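Local coordinates for protein tryptophan halogenase (Shewanella frigidimarina, PDB 2PYX) that is probably a flavin-dependent tryptophan halogenase, a member of a family of FAD-binding monooxygenase-like enzymes thought to chlorinate or brominate an aromatic substrate, at residues D107-P112 with Y470-N475; A153-V158 with N166-H171; S301-D306 with E419-R424; E441-Q446 with A463-V468. All coordinates share one frame; numbering follows the deposited sequence. Where two conformers were deposited one is given.

Interaction 1 (D107-P112 with Y470-N475); sequences DSYLHP and YGMSFN
Tyr109 carries this contact: from strand 108-112 its ring rests against Gly471 and Met472 at the C-terminal end of helix 462-471, which closes in a Schellman motif. Met472 was deposited as selenomethionine. CG of Tyr109 sits between the backbone N and the carbonyl carbon (chi1 80°), which turns the ring broadside to the end of the helix. Gly471 C lies 3.7 Å above the Tyr109 ring plane, toward the rim, and Met472 N is over the same face. Nearer the backbone, Tyr109 CB is 3.6 Å from Gly471 O. A beta carbon modelled on Gly471 would fall 2.3 Å from Tyr109 CD1, a clash, so the lack of a side chain there permits the approach. Farther out, Tyr109 CE2 comes to 3.3 Å from Met472 CG. The SE atom of Met472 is 5.2 Å from the Tyr109 ring centroid and 59° off its normal, an oblique Met-aromatic contact. With an alanine here, the Gly471-Met472 peptide would probably lose its aromatic cover and the Met472 side chain could turn more freely into the gap. Backbone bonds from Tyr109 to Phe94 tie the strand to strand 87-95. Two residues on, His111 bonds through ND1 to Glu361, predicted to bind L-tryptophan, and through NE2 to Ser464, so strand, helix and the probable substrate site are linked. Pro112 then packs on Tyr467 of the same helix. In the Schellman motif Ser473, at positive phi (66°), is the C-prime residue, Phe474 N bonds to Leu469 O, and Ser473 N to Tyr470 O at 3.2 Å.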
# COMPACT_ATOMS: atom_id res chain seq x y z
N ASP A 107 -14.13 7.03 19.38
CA ASP A 107 -14.28 7.18 17.91
C ASP A 107 -13.14 6.43 17.22
O ASP A 107 -12.02 6.91 17.05
CB ASP A 107 -14.28 8.66 17.54
CG ASP A 107 -14.35 8.89 16.04
OD1 ASP A 107 -14.61 7.93 15.29
OD2 ASP A 107 -14.20 10.03 15.63
N SER A 108 -13.46 5.20 16.83
CA SER A 108 -12.49 4.33 16.21
C SER A 108 -13.22 3.28 15.41
O SER A 108 -14.28 2.75 15.81
CB SER A 108 -11.70 3.68 17.31
OG SER A 108 -10.73 2.80 16.82
N TYR A 109 -12.65 2.98 14.25
CA TYR A 109 -13.14 1.85 13.47
C TYR A 109 -11.97 1.17 12.75
O TYR A 109 -10.90 1.76 12.58
CB TYR A 109 -14.24 2.28 12.50
CG TYR A 109 -13.71 2.92 11.24
CD1 TYR A 109 -13.36 2.15 10.14
CD2 TYR A 109 -13.49 4.29 11.16
CE1 TYR A 109 -12.89 2.73 8.97
CE2 TYR A 109 -12.97 4.89 9.99
CZ TYR A 109 -12.65 4.09 8.91
OH TYR A 109 -12.14 4.68 7.76
N LEU A 110 -12.21 -0.07 12.34
CA LEU A 110 -11.21 -0.87 11.64
C LEU A 110 -11.54 -1.09 10.18
O LEU A 110 -12.69 -1.36 9.85
CB LEU A 110 -11.05 -2.26 12.29
CG LEU A 110 -9.89 -3.10 11.72
CD1 LEU A 110 -8.50 -2.51 11.93
CD2 LEU A 110 -9.98 -4.54 12.27
N HIS A 111 -10.52 -0.94 9.34
CA HIS A 111 -10.56 -1.40 7.97
C HIS A 111 -9.65 -2.60 7.93
O HIS A 111 -8.44 -2.47 7.82
CB HIS A 111 -10.13 -0.30 6.97
CG HIS A 111 -9.98 -0.78 5.56
ND1 HIS A 111 -9.30 -0.07 4.59
CD2 HIS A 111 -10.37 -1.94 4.96
CE1 HIS A 111 -9.31 -0.74 3.46
NE2 HIS A 111 -9.94 -1.89 3.66
N PRO A 112 -10.24 -3.81 8.06
CA PRO A 112 -9.43 -5.03 8.14
C PRO A 112 -9.00 -5.51 6.76
O PRO A 112 -9.64 -5.16 5.76
CB PRO A 112 -10.37 -6.04 8.75
CG PRO A 112 -11.67 -5.61 8.44
CD PRO A 112 -11.67 -4.12 8.14
N TYR A 470 -19.20 2.31 6.30
CA TYR A 470 -19.98 1.94 7.48
C TYR A 470 -19.16 1.99 8.76
O TYR A 470 -19.73 2.15 9.85
CB TYR A 470 -20.67 0.60 7.28
CG TYR A 470 -21.63 0.70 6.10
CD1 TYR A 470 -22.65 1.66 6.04
CD2 TYR A 470 -21.43 -0.09 4.97
CE1 TYR A 470 -23.45 1.82 4.94
CE2 TYR A 470 -22.27 0.06 3.85
CZ TYR A 470 -23.26 0.99 3.82
OH TYR A 470 -24.06 1.15 2.71
N GLY A 471 -17.84 1.89 8.67
CA GLY A 471 -17.00 2.23 9.81
C GLY A 471 -17.28 3.63 10.31
O GLY A 471 -17.26 3.89 11.54
N MSE A 472 -17.52 4.54 9.38
CA MSE A 472 -17.76 5.93 9.68
C MSE A 472 -19.24 6.29 9.78
O MSE A 472 -19.62 7.45 9.71
CB MSE A 472 -17.01 6.81 8.67
CG MSE A 472 -15.54 6.55 8.69
SE MSE A 472 -14.55 7.82 7.54
CE MSE A 472 -14.92 9.52 8.59
N SER A 473 -20.09 5.28 9.97
CA SER A 473 -21.51 5.49 10.32
C SER A 473 -22.35 6.15 9.25
O SER A 473 -23.38 6.77 9.54
CB SER A 473 -21.62 6.25 11.63
OG SER A 473 -20.97 5.51 12.64
N PHE A 474 -21.95 5.97 7.99
CA PHE A 474 -22.75 6.50 6.89
C PHE A 474 -24.10 5.80 6.81
O PHE A 474 -24.17 4.59 7.01
CB PHE A 474 -21.97 6.27 5.60
CG PHE A 474 -22.59 6.90 4.37
CD1 PHE A 474 -22.19 8.13 3.93
CD2 PHE A 474 -23.49 6.17 3.57
CE1 PHE A 474 -22.69 8.66 2.75
CE2 PHE A 474 -23.98 6.71 2.43
CZ PHE A 474 -23.59 7.94 2.01
N ASN A 475 -25.16 6.56 6.56
CA ASN A 475 -26.50 5.99 6.50
C ASN A 475 -26.92 5.60 5.08
O ASN A 475 -26.84 6.42 4.17
CB ASN A 475 -27.53 6.97 7.06
CG ASN A 475 -27.40 7.16 8.55
OD1 ASN A 475 -27.37 8.29 9.02
ND2 ASN A 475 -27.36 6.07 9.31

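Interaction 2 (A153-V158 with N166-H171); sequences APKSIV and NNYGYH
Tyr168 reaches back from just before strand 169-172 to Pro154 and Lys155. Its CB lies 3.6 Å from Pro154 CG, which also approaches Tyr168 CG and CD1, the two side chains crossing at about a right angle. Beyond them, Tyr168 CE1 is 3.7 Å from Lys155 CD, and CZ is only slightly farther from that same methylene. At the tip, Lys155 NZ donates to Tyr168 OH at 2.9 Å, a bond reached because the lysine chain bends at chi3 (-65°). That hydroxyl also bonds to Glu77 OE2, while Lys155 NZ forms a salt bridge with Glu77 OE1. The arrangement is a loop folded back on itself just before a strand of the large mixed sheet, and it lies close to the probable active site: the Tyr168 side chain is about 6 Å from that of Lys89, the predicted catalytic lysine. At the mouth of the loop, Asn166 N donates to Pro154 O at 3.0 Å in a nearly straight bond (166°), the donor tilted 18° from the carbonyl plane. Water 1 gives a second link, donating to Ala153 O at 2.9 Å and accepting from Asn166 ND2 at 3.0 Å. Asn166 ND2 is also bonded to Ser143 OG.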
# COMPACT_ATOMS: atom_id res chain seq x y z
N ALA A 153 -2.10 -11.79 16.77
CA ALA A 153 -1.47 -11.99 15.49
C ALA A 153 -2.46 -12.60 14.47
O ALA A 153 -3.57 -12.99 14.83
CB ALA A 153 -0.28 -12.87 15.64
N PRO A 154 -2.08 -12.65 13.18
CA PRO A 154 -2.94 -13.28 12.15
C PRO A 154 -2.73 -14.78 11.94
O PRO A 154 -3.37 -15.38 11.08
CB PRO A 154 -2.49 -12.57 10.86
CG PRO A 154 -1.07 -12.25 11.11
CD PRO A 154 -0.90 -12.01 12.57
N LYS A 155 -1.79 -15.35 12.70
CA LYS A 155 -1.42 -16.75 12.52
C LYS A 155 -0.72 -17.24 13.79
O LYS A 155 -0.43 -16.46 14.66
CB LYS A 155 -0.52 -16.92 11.28
CG LYS A 155 0.84 -16.21 11.40
CD LYS A 155 1.58 -16.13 10.08
CE LYS A 155 1.98 -17.49 9.53
NZ LYS A 155 2.70 -17.40 8.19
N SER A 156 -0.46 -18.54 13.85
CA SER A 156 0.22 -19.19 14.97
C SER A 156 1.61 -19.61 14.54
O SER A 156 1.90 -19.64 13.34
CB SER A 156 -0.57 -20.43 15.38
OG SER A 156 -0.61 -21.37 14.31
N ILE A 157 2.46 -19.97 15.50
CA ILE A 157 3.84 -20.39 15.19
C ILE A 157 3.87 -21.69 14.35
O ILE A 157 4.84 -21.95 13.60
CB ILE A 157 4.70 -20.45 16.48
CG1 ILE A 157 6.19 -20.61 16.18
CG2 ILE A 157 4.20 -21.58 17.42
CD1 ILE A 157 6.75 -19.63 15.17
N VAL A 158 2.80 -22.47 14.44
CA VAL A 158 2.67 -23.73 13.70
C VAL A 158 2.13 -23.54 12.29
O VAL A 158 2.11 -24.47 11.48
CB VAL A 158 1.79 -24.77 14.47
CG1 VAL A 158 2.40 -25.06 15.83
CG2 VAL A 158 0.36 -24.29 14.61
N ASN A 166 -6.00 -15.29 9.65
CA ASN A 166 -6.67 -14.11 9.09
C ASN A 166 -5.66 -13.40 8.17
O ASN A 166 -4.48 -13.38 8.46
CB ASN A 166 -7.13 -13.14 10.16
CG ASN A 166 -8.46 -13.51 10.76
OD1 ASN A 166 -9.40 -13.84 10.05
ND2 ASN A 166 -8.57 -13.39 12.07
N ASN A 167 -6.13 -12.84 7.06
CA ASN A 167 -5.21 -12.27 6.05
C ASN A 167 -4.40 -11.13 6.63
O ASN A 167 -4.88 -10.35 7.46
CB ASN A 167 -5.98 -11.78 4.81
CG ASN A 167 -5.14 -11.78 3.52
OD1 ASN A 167 -3.97 -12.15 3.54
ND2 ASN A 167 -5.76 -11.42 2.41
N TYR A 168 -3.17 -11.04 6.15
CA TYR A 168 -2.22 -10.08 6.68
C TYR A 168 -1.23 -9.63 5.63
O TYR A 168 -0.97 -10.33 4.67
CB TYR A 168 -1.46 -10.65 7.88
CG TYR A 168 -0.47 -11.76 7.60
CD1 TYR A 168 -0.88 -13.10 7.59
CD2 TYR A 168 0.87 -11.50 7.38
CE1 TYR A 168 0.00 -14.11 7.35
CE2 TYR A 168 1.76 -12.51 7.14
CZ TYR A 168 1.34 -13.82 7.10
OH TYR A 168 2.25 -14.84 6.86
N GLY A 169 -0.76 -8.40 5.83
CA GLY A 169 0.47 -7.90 5.22
C GLY A 169 1.47 -7.59 6.33
O GLY A 169 1.43 -8.19 7.41
N TYR A 170 2.34 -6.63 6.08
CA TYR A 170 3.43 -6.33 6.99
C TYR A 170 3.61 -4.84 7.29
O TYR A 170 3.23 -3.97 6.51
CB TYR A 170 4.76 -6.86 6.45
CG TYR A 170 4.73 -8.33 6.05
CD1 TYR A 170 4.94 -9.32 7.00
CD2 TYR A 170 4.53 -8.69 4.73
CE1 TYR A 170 4.94 -10.66 6.63
CE2 TYR A 170 4.50 -10.01 4.35
CZ TYR A 170 4.71 -11.00 5.31
OH TYR A 170 4.72 -12.32 4.92
N HIS A 171 4.24 -4.58 8.43
CA HIS A 171 5.00 -3.35 8.66
C HIS A 171 6.47 -3.73 8.54
O HIS A 171 6.88 -4.78 9.07
CB HIS A 171 4.74 -2.82 10.07
CG HIS A 171 3.32 -2.42 10.32
ND1 HIS A 171 2.61 -2.84 11.43
CD2 HIS A 171 2.49 -1.60 9.63
CE1 HIS A 171 1.40 -2.31 11.39
NE2 HIS A 171 1.30 -1.56 10.30
O HOH W 1 -6.17 -12.40 13.61

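Interaction 3 (S301-D306 with E419-R424); sequences SSHTND and EDRYWR
His303 lies between Arg421 and Tyr422, at the start of helix 421-425, and each meets it by a different kind of contact. The direct hydrogen bond is next door: Arg421 NH2 donates to Ser302 O at 3.0 Å, in both the guanidinium and carbonyl planes and on a lone pair, though somewhat bent. Water 2 adds a second link, accepting from Arg421 NH1 at 2.9 Å and donating to Ser302 O at 3.0 Å. The arginine chain turns at chi3 (63°), bringing its flat end against the imidazole. There the contact is between flat groups, with His303 CD2 3.3 Å above the guanidinium plane of Arg421 and the planes only 19° apart. The third kind is aromatic: Tyr422 points its edge at the His303 face, a T-shaped pair with centroids 5.1 Å apart and planes at 87°. Asp425 OD2 is shared by Arg421 NH1, as a salt bridge, and His303 NE2; His303 ND1 bonds to Ser300 OG, so both ring nitrogens are engaged and the ring's rotation is set. A leucine in place of His303 would probably leave Asp425 without that partner and the Tyr422 edge and Arg421 guanidinium without a flat ring. The contact joins the loop between strand 292-299 and helix 306-317 to the first turn of helix 421-425, and Asn281 of a neighbouring loop touches His303 and Tyr422.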
# COMPACT_ATOMS: atom_id res chain seq x y z
N SER A 301 -0.32 22.27 4.02
CA SER A 301 0.34 23.56 4.28
C SER A 301 -0.54 24.76 3.99
O SER A 301 -0.23 25.87 4.45
CB SER A 301 1.61 23.69 3.47
OG SER A 301 1.39 23.57 2.08
N SER A 302 -1.64 24.58 3.24
CA SER A 302 -2.57 25.68 3.06
C SER A 302 -3.57 25.79 4.18
O SER A 302 -4.41 26.71 4.16
CB SER A 302 -3.28 25.63 1.71
OG SER A 302 -4.14 24.52 1.64
N HIS A 303 -3.48 24.89 5.17
CA HIS A 303 -4.30 24.96 6.37
C HIS A 303 -3.52 25.23 7.65
O HIS A 303 -4.10 25.76 8.59
CB HIS A 303 -5.12 23.68 6.54
CG HIS A 303 -6.17 23.53 5.49
ND1 HIS A 303 -5.91 22.95 4.27
CD2 HIS A 303 -7.48 23.87 5.47
CE1 HIS A 303 -7.01 22.96 3.53
NE2 HIS A 303 -7.97 23.54 4.23
N THR A 304 -2.25 24.84 7.69
CA THR A 304 -1.41 25.07 8.86
C THR A 304 0.03 25.32 8.45
O THR A 304 0.53 24.79 7.45
CB THR A 304 -1.45 23.89 9.84
OG1 THR A 304 -0.60 24.19 10.96
CG2 THR A 304 -0.93 22.61 9.22
N ASN A 305 0.73 26.15 9.23
CA ASN A 305 2.17 26.27 9.06
C ASN A 305 2.91 25.10 9.69
O ASN A 305 2.28 24.22 10.30
CB ASN A 305 2.71 27.64 9.51
CG ASN A 305 2.70 27.81 11.00
OD1 ASN A 305 2.64 26.85 11.76
ND2 ASN A 305 2.82 29.06 11.43
N ASP A 306 4.23 25.04 9.49
CA ASP A 306 4.99 23.92 9.96
C ASP A 306 5.26 23.97 11.47
O ASP A 306 5.35 22.92 12.12
CB ASP A 306 6.29 23.81 9.18
CG ASP A 306 6.06 23.67 7.70
OD1 ASP A 306 5.19 22.85 7.29
OD2 ASP A 306 6.73 24.35 6.93
N GLU A 419 -15.18 21.43 13.68
CA GLU A 419 -14.44 22.54 14.35
C GLU A 419 -13.38 23.18 13.48
O GLU A 419 -13.06 24.38 13.64
CB GLU A 419 -13.82 22.07 15.66
CG GLU A 419 -14.86 21.77 16.72
CD GLU A 419 -15.70 22.99 17.03
OE1 GLU A 419 -15.10 24.02 17.43
OE2 GLU A 419 -16.95 22.93 16.86
N ASP A 420 -12.83 22.41 12.54
CA ASP A 420 -11.71 22.87 11.75
C ASP A 420 -12.05 23.07 10.28
O ASP A 420 -12.69 22.21 9.63
CB ASP A 420 -10.57 21.87 11.84
CG ASP A 420 -10.10 21.64 13.24
OD1 ASP A 420 -9.51 22.62 13.79
OD2 ASP A 420 -10.31 20.52 13.76
N ARG A 421 -11.56 24.17 9.73
CA ARG A 421 -11.79 24.48 8.31
C ARG A 421 -11.35 23.33 7.40
O ARG A 421 -12.00 23.07 6.39
CB ARG A 421 -11.04 25.77 7.93
CG ARG A 421 -11.28 26.19 6.48
CD ARG A 421 -10.65 27.50 6.10
NE ARG A 421 -9.17 27.51 6.18
CZ ARG A 421 -8.33 27.24 5.19
NH1 ARG A 421 -8.79 26.80 4.04
NH2 ARG A 421 -7.04 27.39 5.36
N TYR A 422 -10.23 22.73 7.74
CA TYR A 422 -9.68 21.60 6.95
C TYR A 422 -10.74 20.53 6.69
O TYR A 422 -10.95 20.08 5.55
CB TYR A 422 -8.50 20.98 7.68
CG TYR A 422 -7.90 19.75 7.03
CD1 TYR A 422 -6.92 19.86 6.06
CD2 TYR A 422 -8.26 18.48 7.47
CE1 TYR A 422 -6.29 18.76 5.53
CE2 TYR A 422 -7.68 17.37 6.93
CZ TYR A 422 -6.69 17.50 5.96
OH TYR A 422 -6.07 16.42 5.41
N TRP A 423 -11.46 20.15 7.75
CA TRP A 423 -12.43 19.07 7.64
C TRP A 423 -13.67 19.55 6.89
O TRP A 423 -14.27 18.82 6.08
CB TRP A 423 -12.73 18.45 9.02
CG TRP A 423 -11.53 17.74 9.51
CD1 TRP A 423 -10.54 18.21 10.32
CD2 TRP A 423 -11.13 16.39 9.16
NE1 TRP A 423 -9.57 17.26 10.51
CE2 TRP A 423 -9.91 16.13 9.80
CE3 TRP A 423 -11.71 15.36 8.39
CZ2 TRP A 423 -9.23 14.92 9.66
CZ3 TRP A 423 -11.04 14.15 8.29
CH2 TRP A 423 -9.83 13.93 8.94
N ARG A 424 -14.11 20.80 7.14
CA ARG A 424 -15.23 21.34 6.43
C ARG A 424 -14.92 21.45 4.95
O ARG A 424 -15.76 21.16 4.12
CB ARG A 424 -15.65 22.72 7.01
CG ARG A 424 -16.02 22.67 8.51
CD ARG A 424 -16.58 24.02 9.07
NE ARG A 424 -15.61 25.13 8.98
CZ ARG A 424 -14.82 25.55 9.97
NH1 ARG A 424 -14.82 24.99 11.17
NH2 ARG A 424 -14.02 26.58 9.75
O HOH W 2 -6.57 26.40 2.14

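Interaction 4 (E441-Q446 with A463-V468); sequences ELWRYQ and ASFQYV
Phe465 and Trp443 bring together two helices that follow one another in the chain, 434-443 and 462-471, by an oblique aromatic pair. The helices do not pack backbone to backbone: the nearest alpha carbons, Trp443 CA and Gln466 CA, are still 9.8 Å apart, and the distance is spanned by the two rings. Along segment 463-468, Phe465 is the residue that reaches across. Its CD2 is 3.6 Å from Trp443 CH2, the one close pair of atoms, with the ring centroids 5.8 Å apart and the planes at 53°. Both rings stand anti to their own carbonyl carbons (chi1 -66° for Trp443 and -71° for Phe465), which sends each ring out from its helix toward the other. Phe465 has further aromatic company in Phe407 of helix 383-413, and its side chain is about 9 Å from that of Glu361, predicted to bind L-tryptophan. Val468 closes the segment, its N bonding to Ser464 O at 3.1 Å as in a regular helix. On the other helix, Trp443 NE1 is hydrogen-bonded to Asp452 OD2, and near the end of that helix Leu442 O accepts from both Tyr445 N at 2.9 Å and Gln446 N at 3.1 Å.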
# COMPACT_ATOMS: atom_id res chain seq x y z
N GLU A 441 -23.83 9.53 -3.75
CA GLU A 441 -25.26 9.64 -3.98
C GLU A 441 -25.89 8.25 -4.05
O GLU A 441 -26.90 7.99 -3.39
CB GLU A 441 -25.53 10.47 -5.23
CG GLU A 441 -26.97 10.55 -5.64
CD GLU A 441 -27.14 11.24 -6.99
OE1 GLU A 441 -26.91 10.63 -8.10
OE2 GLU A 441 -27.58 12.41 -6.91
N LEU A 442 -25.30 7.34 -4.84
CA LEU A 442 -25.84 6.01 -4.95
C LEU A 442 -25.88 5.29 -3.61
O LEU A 442 -26.87 4.62 -3.29
CB LEU A 442 -25.02 5.21 -5.96
CG LEU A 442 -25.47 3.79 -6.25
CD1 LEU A 442 -26.88 3.80 -6.78
CD2 LEU A 442 -24.52 3.10 -7.21
N TRP A 443 -24.82 5.46 -2.80
CA TRP A 443 -24.70 4.70 -1.57
C TRP A 443 -25.65 5.19 -0.48
O TRP A 443 -25.83 4.49 0.50
CB TRP A 443 -23.26 4.69 -1.10
CG TRP A 443 -22.35 3.97 -2.02
CD1 TRP A 443 -22.69 2.97 -2.89
CD2 TRP A 443 -20.93 4.14 -2.14
NE1 TRP A 443 -21.56 2.50 -3.54
CE2 TRP A 443 -20.47 3.20 -3.10
CE3 TRP A 443 -20.00 5.00 -1.56
CZ2 TRP A 443 -19.13 3.12 -3.49
CZ3 TRP A 443 -18.67 4.91 -1.95
CH2 TRP A 443 -18.26 3.99 -2.91
N ARG A 444 -26.26 6.36 -0.66
CA ARG A 444 -27.37 6.74 0.21
C ARG A 444 -28.51 5.74 0.12
O ARG A 444 -29.30 5.61 1.05
CB ARG A 444 -27.89 8.11 -0.15
CG ARG A 444 -26.98 9.24 0.17
CD ARG A 444 -27.56 10.54 -0.36
NE ARG A 444 -28.80 10.87 0.35
CZ ARG A 444 -29.69 11.78 -0.04
NH1 ARG A 444 -29.52 12.49 -1.15
NH2 ARG A 444 -30.77 11.99 0.71
N TYR A 445 -28.60 5.04 -1.01
CA TYR A 445 -29.76 4.24 -1.35
C TYR A 445 -29.50 2.76 -1.47
O TYR A 445 -30.43 1.95 -1.40
CB TYR A 445 -30.46 4.77 -2.62
CG TYR A 445 -30.93 6.17 -2.44
CD1 TYR A 445 -32.05 6.43 -1.68
CD2 TYR A 445 -30.22 7.24 -2.98
CE1 TYR A 445 -32.45 7.73 -1.47
CE2 TYR A 445 -30.63 8.53 -2.78
CZ TYR A 445 -31.75 8.76 -2.03
OH TYR A 445 -32.19 10.08 -1.82
N GLN A 446 -28.23 2.38 -1.64
CA GLN A 446 -27.86 0.96 -1.65
C GLN A 446 -26.42 0.79 -1.19
O GLN A 446 -25.61 1.71 -1.31
CB GLN A 446 -28.06 0.33 -3.01
CG GLN A 446 -27.19 0.91 -4.12
CD GLN A 446 -27.42 0.23 -5.45
OE1 GLN A 446 -28.58 -0.10 -5.79
NE2 GLN A 446 -26.34 -0.03 -6.20
N ALA A 463 -15.52 -4.51 -0.63
CA ALA A 463 -15.51 -4.64 0.84
C ALA A 463 -14.77 -3.49 1.49
O ALA A 463 -15.14 -3.05 2.56
CB ALA A 463 -14.95 -5.95 1.30
N SER A 464 -13.70 -3.03 0.87
CA SER A 464 -12.94 -1.92 1.46
C SER A 464 -13.78 -0.68 1.57
O SER A 464 -13.74 0.06 2.59
CB SER A 464 -11.70 -1.63 0.64
OG SER A 464 -10.73 -2.63 0.90
N PHE A 465 -14.59 -0.44 0.55
CA PHE A 465 -15.50 0.68 0.56
C PHE A 465 -16.55 0.50 1.63
O PHE A 465 -16.91 1.45 2.33
CB PHE A 465 -16.11 0.90 -0.81
CG PHE A 465 -15.12 1.42 -1.82
CD1 PHE A 465 -14.26 0.56 -2.47
CD2 PHE A 465 -15.01 2.78 -2.05
CE1 PHE A 465 -13.33 1.05 -3.38
CE2 PHE A 465 -14.08 3.28 -2.95
CZ PHE A 465 -13.24 2.40 -3.62
N GLN A 466 -17.07 -0.71 1.79
CA GLN A 466 -18.03 -0.97 2.86
C GLN A 466 -17.43 -0.73 4.23
O GLN A 466 -18.05 -0.13 5.10
CB GLN A 466 -18.52 -2.43 2.77
CG GLN A 466 -19.25 -2.74 1.46
CD GLN A 466 -19.54 -4.22 1.27
OE1 GLN A 466 -18.96 -5.08 1.95
NE2 GLN A 466 -20.49 -4.52 0.36
N TYR A 467 -16.22 -1.21 4.44
CA TYR A 467 -15.60 -1.08 5.76
C TYR A 467 -15.42 0.38 6.15
O TYR A 467 -15.62 0.75 7.30
CB TYR A 467 -14.25 -1.76 5.82
CG TYR A 467 -14.29 -3.24 5.95
CD1 TYR A 467 -14.97 -3.87 7.01
CD2 TYR A 467 -13.57 -4.04 5.07
CE1 TYR A 467 -14.94 -5.28 7.15
CE2 TYR A 467 -13.54 -5.47 5.24
CZ TYR A 467 -14.24 -6.06 6.27
OH TYR A 467 -14.18 -7.45 6.42
N VAL A 468 -14.99 1.21 5.20
CA VAL A 468 -14.81 2.63 5.48
C VAL A 468 -16.16 3.33 5.60
O VAL A 468 -16.41 4.05 6.58
CB VAL A 468 -13.89 3.32 4.44
CG1 VAL A 468 -13.88 4.85 4.64
CG2 VAL A 468 -12.48 2.77 4.57

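Overall arrangement
Interactions 1 and 4 share helix 462-471, lie with centres 11 Å apart and touch directly, as where Tyr109 OH packs on Val468 CG1. Both are buried and rest on aromatic and apolar contacts. Interaction 2 is also buried, but mixes apolar packing with hydrogen bonds and a lysine; like interaction 1 it reaches the large mixed sheet, where both strands pair with strand 87-95, at different parts of its length. Interaction 3 is only partly buried, about 37 Å from interaction 2 between centres, and relies on arginine, histidine and a water, as suits its place near the surface. Along the chain, interactions 2, 3 and 4 are all nested within the loop that interaction 1 closes.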